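PhiRv1 phage protein (Mycobacterium tuberculosis, PDB 6LG3) is a mycobacterial toxin, apparently EST12, reported to activate a RACK1-NLRP3-gasdermin D pyroptosis and IL-1 beta immune pathway. Local coordinates at residues Val15-Ser20 / Asn58-Ala63; Glu31-Phe36 / Gly40-Arg45. All blocks are in the same frame, centred on the assembly; numbering follows the deposited sequence. Where two conformers were deposited one is given.

Contact 1. Residues Val15-Ser20 / Asn58-Ala63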
loop_
_atom_site.group_PDB
_atom_site.type_symbol
_atom_site.label_atom_id
_atom_site.label_comp_id
_atom_site.label_asym_id
_atom_site.label_seq_id
_atom_site.Cartn_x
_atom_site.Cartn_y
_atom_site.Cartn_z
ATOM N N VAL A 15 3.499 -3.359 -3.335
ATOM C CA VAL A 15 4.427 -3.896 -4.331
ATOM C C VAL A 15 4.486 -5.416 -4.232
ATOM O O VAL A 15 4.461 -6.118 -5.252
ATOM C CB VAL A 15 5.818 -3.257 -4.165
ATOM C CG1 VAL A 15 6.843 -3.931 -5.068
ATOM C CG2 VAL A 15 5.753 -1.766 -4.447
ATOM N N GLN A 16 4.546 -5.949 -3.000
ATOM C CA GLN A 16 4.541 -7.403 -2.823
ATOM C C GLN A 16 3.266 -8.031 -3.372
ATOM O O GLN A 16 3.310 -9.104 -3.992
ATOM C CB GLN A 16 4.704 -7.767 -1.343
ATOM C CG GLN A 16 6.046 -7.404 -0.757
ATOM C CD GLN A 16 6.146 -7.780 0.717
ATOM O OE1 GLN A 16 6.579 -6.979 1.549
ATOM N NE2 GLN A 16 5.742 -9.004 1.045
ATOM N N VAL A 17 2.115 -7.396 -3.132
ATOM C CA VAL A 17 0.851 -7.939 -3.623
ATOM C C VAL A 17 0.844 -7.969 -5.145
ATOM O O VAL A 17 0.435 -8.960 -5.766
ATOM C CB VAL A 17 -0.338 -7.126 -3.075
ATOM C CG1 VAL A 17 -1.634 -7.529 -3.793
ATOM C CG2 VAL A 17 -0.470 -7.314 -1.570
ATOM N N VAL A 18 1.286 -6.875 -5.771
ATOM C CA VAL A 18 1.262 -6.813 -7.230
ATOM C C VAL A 18 2.189 -7.866 -7.813
ATOM O O VAL A 18 1.843 -8.546 -8.792
ATOM C CB VAL A 18 1.628 -5.400 -7.722
ATOM C CG1 VAL A 18 1.683 -5.364 -9.256
ATOM C CG2 VAL A 18 0.619 -4.378 -7.208
ATOM N N CYS A 19 3.376 -8.029 -7.212
ATOM C CA CYS A 19 4.314 -9.040 -7.693
ATOM C C CYS A 19 3.723 -10.431 -7.562
ATOM O O CYS A 19 3.855 -11.263 -8.469
ATOM C CB CYS A 19 5.630 -8.954 -6.924
ATOM S SG CYS A 19 6.623 -7.490 -7.280
ATOM N N SER A 20 3.064 -10.698 -6.435
ATOM C CA SER A 20 2.464 -12.009 -6.221
ATOM C C SER A 20 1.371 -12.295 -7.242
ATOM O O SER A 20 1.283 -13.408 -7.777
ATOM C CB SER A 20 1.901 -12.098 -4.803
ATOM O OG SER A 20 1.209 -13.319 -4.615
ATOM N N ASN A 58 -9.923 -0.569 -6.106
ATOM C CA ASN A 58 -9.813 -1.891 -5.505
ATOM C C ASN A 58 -8.785 -1.876 -4.387
ATOM O O ASN A 58 -7.709 -1.288 -4.531
ATOM C CB ASN A 58 -9.425 -2.945 -6.538
ATOM C CG ASN A 58 -10.184 -2.786 -7.832
ATOM O OD1 ASN A 58 -11.405 -2.644 -7.821
ATOM N ND2 ASN A 58 -9.472 -2.806 -8.955
ATOM N N VAL A 59 -9.121 -2.536 -3.280
ATOM C CA VAL A 59 -8.203 -2.621 -2.149
ATOM C C VAL A 59 -7.100 -3.613 -2.475
ATOM O O VAL A 59 -7.354 -4.813 -2.647
ATOM C CB VAL A 59 -8.938 -3.022 -0.866
ATOM C CG1 VAL A 59 -7.918 -3.187 0.272
ATOM C CG2 VAL A 59 -9.995 -1.991 -0.508
ATOM N N LEU A 60 -5.865 -3.122 -2.560
ATOM C CA LEU A 60 -4.715 -3.992 -2.737
ATOM C C LEU A 60 -4.196 -4.518 -1.406
ATOM O O LEU A 60 -3.766 -5.674 -1.329
ATOM C CB LEU A 60 -3.587 -3.252 -3.455
ATOM C CG LEU A 60 -3.656 -3.091 -4.974
ATOM C CD1 LEU A 60 -2.432 -2.346 -5.462
ATOM C CD2 LEU A 60 -3.769 -4.427 -5.672
ATOM N N VAL A 61 -4.214 -3.684 -0.360
ATOM C CA VAL A 61 -3.613 -4.046 0.924
ATOM C C VAL A 61 -4.540 -3.618 2.047
ATOM O O VAL A 61 -5.059 -2.499 2.039
ATOM C CB VAL A 61 -2.231 -3.381 1.131
ATOM C CG1 VAL A 61 -1.620 -3.777 2.492
ATOM C CG2 VAL A 61 -1.283 -3.710 -0.003
ATOM N N HIS A 62 -4.730 -4.488 3.034
ATOM C CA HIS A 62 -5.249 -4.020 4.310
ATOM C C HIS A 62 -4.390 -4.595 5.426
ATOM O O HIS A 62 -3.942 -5.744 5.355
ATOM C CB HIS A 62 -6.735 -4.354 4.510
ATOM C CG HIS A 62 -7.046 -5.814 4.539
ATOM N ND1 HIS A 62 -6.989 -6.561 5.697
ATOM C CD2 HIS A 62 -7.458 -6.659 3.564
ATOM C CE1 HIS A 62 -7.331 -7.809 5.428
ATOM N NE2 HIS A 62 -7.621 -7.895 4.141
ATOM N N ALA A 63 -4.105 -3.763 6.418
ATOM C CA ALA A 63 -3.228 -4.154 7.513
ATOM C C ALA A 63 -3.813 -3.657 8.826
ATOM O O ALA A 63 -4.302 -2.532 8.903
ATOM C CB ALA A 63 -1.814 -3.591 7.327
#

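Contact 2. Residues Glu31-Phe36 / Gly40-Arg45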
loop_
_atom_site.group_PDB
_atom_site.type_symbol
_atom_site.label_atom_id
_atom_site.label_comp_id
_atom_site.label_asym_id
_atom_site.label_seq_id
_atom_site.Cartn_x
_atom_site.Cartn_y
_atom_site.Cartn_z
ATOM N N GLU A 31 6.222 0.811 -11.014
ATOM C CA GLU A 31 5.763 1.597 -12.162
ATOM C C GLU A 31 4.237 1.607 -12.263
ATOM O O GLU A 31 3.626 2.656 -12.517
ATOM C CB GLU A 31 6.380 1.047 -13.450
ATOM C CG GLU A 31 6.618 2.067 -14.537
ATOM C CD GLU A 31 7.291 1.459 -15.765
ATOM O OE1 GLU A 31 6.681 0.575 -16.412
ATOM O OE2 GLU A 31 8.435 1.856 -16.076
ATOM N N ALA A 32 3.599 0.447 -12.071
ATOM C CA ALA A 32 2.141 0.397 -12.167
ATOM C C ALA A 32 1.478 1.206 -11.050
ATOM O O ALA A 32 0.499 1.940 -11.289
ATOM C CB ALA A 32 1.664 -1.054 -12.138
ATOM N N LEU A 33 2.000 1.093 -9.828
ATOM C CA LEU A 33 1.445 1.877 -8.730
ATOM C C LEU A 33 1.617 3.369 -8.981
ATOM O O LEU A 33 0.716 4.165 -8.689
ATOM C CB LEU A 33 2.097 1.469 -7.409
ATOM C CG LEU A 33 1.709 0.062 -6.923
ATOM C CD1 LEU A 33 2.570 -0.358 -5.747
ATOM C CD2 LEU A 33 0.239 -0.004 -6.540
ATOM N N GLU A 34 2.773 3.766 -9.519
ATOM C CA GLU A 34 2.992 5.168 -9.857
ATOM C C GLU A 34 2.002 5.645 -10.915
ATOM O O GLU A 34 1.568 6.807 -10.884
ATOM C CB GLU A 34 4.434 5.363 -10.328
ATOM C CG GLU A 34 4.769 6.760 -10.826
ATOM C CD GLU A 34 4.767 7.800 -9.722
ATOM O OE1 GLU A 34 4.844 9.004 -10.049
ATOM O OE2 GLU A 34 4.697 7.419 -8.533
ATOM N N SER A 35 1.620 4.766 -11.850
ATOM C CA SER A 35 0.591 5.129 -12.822
ATOM C C SER A 35 -0.744 5.410 -12.136
ATOM O O SER A 35 -1.454 6.372 -12.489
ATOM C CB SER A 35 0.440 4.013 -13.857
ATOM O OG SER A 35 -0.388 4.423 -14.922
ATOM N N PHE A 36 -1.100 4.583 -11.141
ATOM C CA PHE A 36 -2.309 4.867 -10.370
ATOM C C PHE A 36 -2.198 6.189 -9.612
ATOM O O PHE A 36 -3.180 6.935 -9.499
ATOM C CB PHE A 36 -2.592 3.737 -9.392
ATOM C CG PHE A 36 -3.114 2.491 -10.035
ATOM C CD1 PHE A 36 -4.352 2.486 -10.665
ATOM C CD2 PHE A 36 -2.386 1.310 -9.973
ATOM C CE1 PHE A 36 -4.839 1.331 -11.248
ATOM C CE2 PHE A 36 -2.874 0.148 -10.546
ATOM C CZ PHE A 36 -4.101 0.163 -11.183
ATOM N N GLY A 40 -4.511 9.652 -9.776
ATOM C CA GLY A 40 -5.239 10.082 -8.598
ATOM C C GLY A 40 -6.072 8.999 -7.949
ATOM O O GLY A 40 -6.956 9.308 -7.145
ATOM N N THR A 41 -5.825 7.732 -8.282
ATOM C CA THR A 41 -6.599 6.619 -7.747
ATOM C C THR A 41 -5.783 5.726 -6.817
ATOM O O THR A 41 -6.221 4.614 -6.494
ATOM C CB THR A 41 -7.194 5.790 -8.890
ATOM O OG1 THR A 41 -6.140 5.197 -9.660
ATOM C CG2 THR A 41 -8.039 6.669 -9.797
ATOM N N LEU A 42 -4.609 6.177 -6.377
ATOM C CA LEU A 42 -3.837 5.465 -5.360
ATOM C C LEU A 42 -4.152 6.122 -4.027
ATOM O O LEU A 42 -3.671 7.222 -3.740
ATOM C CB LEU A 42 -2.339 5.500 -5.652
ATOM C CG LEU A 42 -1.445 4.666 -4.722
ATOM C CD1 LEU A 42 -1.785 3.190 -4.828
ATOM C CD2 LEU A 42 0.014 4.903 -5.046
ATOM N N ILE A 43 -4.972 5.453 -3.222
ATOM C CA ILE A 43 -5.566 6.049 -2.037
ATOM C C ILE A 43 -5.076 5.255 -0.842
ATOM O O ILE A 43 -5.239 4.030 -0.799
ATOM C CB ILE A 43 -7.103 6.038 -2.098
ATOM C CG1 ILE A 43 -7.614 6.761 -3.351
ATOM C CG2 ILE A 43 -7.687 6.637 -0.823
ATOM C CD1 ILE A 43 -7.219 8.203 -3.426
ATOM N N LEU A 44 -4.458 5.945 0.111
ATOM C CA LEU A 44 -4.110 5.366 1.400
ATOM C C LEU A 44 -5.060 5.941 2.438
ATOM O O LEU A 44 -5.223 7.165 2.518
ATOM C CB LEU A 44 -2.653 5.662 1.762
ATOM C CG LEU A 44 -1.683 4.557 1.352
ATOM C CD1 LEU A 44 -0.239 5.043 1.377
ATOM C CD2 LEU A 44 -1.863 3.388 2.296
ATOM N N ARG A 45 -5.707 5.071 3.207
ATOM C CA ARG A 45 -6.655 5.543 4.208
ATOM C C ARG A 45 -6.643 4.592 5.394
ATOM O O ARG A 45 -6.063 3.507 5.350
ATOM C CB ARG A 45 -8.064 5.683 3.624
ATOM C CG ARG A 45 -8.594 4.414 2.979
ATOM C CD ARG A 45 -10.020 4.589 2.468
ATOM N NE ARG A 45 -10.692 3.299 2.326
ATOM C CZ ARG A 45 -11.217 2.619 3.343
ATOM N NH1 ARG A 45 -11.152 3.103 4.578
ATOM N NH2 ARG A 45 -11.804 1.450 3.129
#

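Contact 1. Residues Val15-Ser20 / Asn58-Ala63
Val17 brings its two methyl groups up to the oxygen end of the Leu60 carbonyl, CG1 and CG2 each standing 3.7 Å from Leu60 O, so the forked end of the valine straddles the oxygen. With CG1 anti to the backbone N (chi1 169°), the fork opens toward the strand: Val17 CG1 faces Leu60 CD2 at 4.2 Å, while CG2 turns to the next residue and meets Val61 CG2 at 4.0 Å. One helix turn thus brings a single beta-branched residue against two consecutive strand residues. That is possible because Leu60 and Val61 both face Leu53 of strand 50-55 as a classic beta bulge; Leu60 has a helix-like psi of -38°, and both residues send their side chains to the helical side of the sheet. Leu60 is the longer arm, and its other methyl, CD1, reaches past Val17 to Val18 CG2, 4.1 Å away. The shorter Val61 is buried, covered by Met10, Leu13 and Ala14 of the same helix 4-22, whereas Val18 also leans on Ala29 of the second helix. The segments run at 125° to each other, their axes approaching to 8.2 Å, consistent with a small contact, 163 Å² in all, centred on Val17 and Leu60. Compact valines let the helix lie near the strand there, and the longer leucine extends to Leu33 of helix 26-39. No hydrogen bond joins the two segments, so their cohesion comes from dispersion and the burial of methyl groups, a kind of contact that holds helix to sheet without strict directional demands.

Contact 2. Residues Glu31-Phe36 / Gly40-Arg45
A Schellman motif closes helix 26-39 and turns the chain into strand 42-46, and the carbonyl of Phe36 accepts one of its two closing bonds, from Thr41 N. That bond, Thr41 N to Phe36 O, is 3.0 Å long with an N-H...O angle of 156°, the donor tilted somewhat from the carbonyl plane. Gly40 makes the reversal with a positive phi of 84°, where a side chain would be jammed against the preceding carbonyl oxygen; glycine avoids that strain. Rotation about chi1 of Thr41 places OG1 between the backbone N and the carbonyl carbon, which sets it at the edge of the Phe36 ring, near its plane and 3.4 Å from Phe36 CD1. From there OG1 makes a weak hydrogen bond at best to Phe36 O, since its proton has another acceptor within reach. This helix-to-strand connection is then sealed on the apolar side by Leu42, the first strand residue: Leu42 CB packs 4.1 Å from Phe36 CB. Carried onward with CG anti to its own N (chi1 -174°), Leu42 sets its two methyls on the preceding helix turn. Its fork lets CD2 lie 3.8 Å from Leu33 O while CD1 packs 4.2 Å from Leu33 CD2, both as van der Waals contacts. Beyond the pair, Leu42 also touches Leu53 and the Phe36 side chain touches Ala55, both on the central strand 50-55.

In the fold
From the N terminus, helix 4-22 runs first and supplies one side of contact 1; helix 26-39 follows and, after a tight turn, leads into strand 42-46, so contact 2 closes a short local loop. The chain then passes through strand 50-55, the middle of the antiparallel sheet, and returns along strand 58-64 to complete contact 1. Contact 2 is therefore nested within the longer loop of contact 1. Together they tie the two successive helices to the two outermost strands of one sheet. The contacts meet through Leu33, whose CD2 lies 3.7 Å from Leu60 CD1 and whose CD1 packs on Val15, so the two contacts share packing at Leu33.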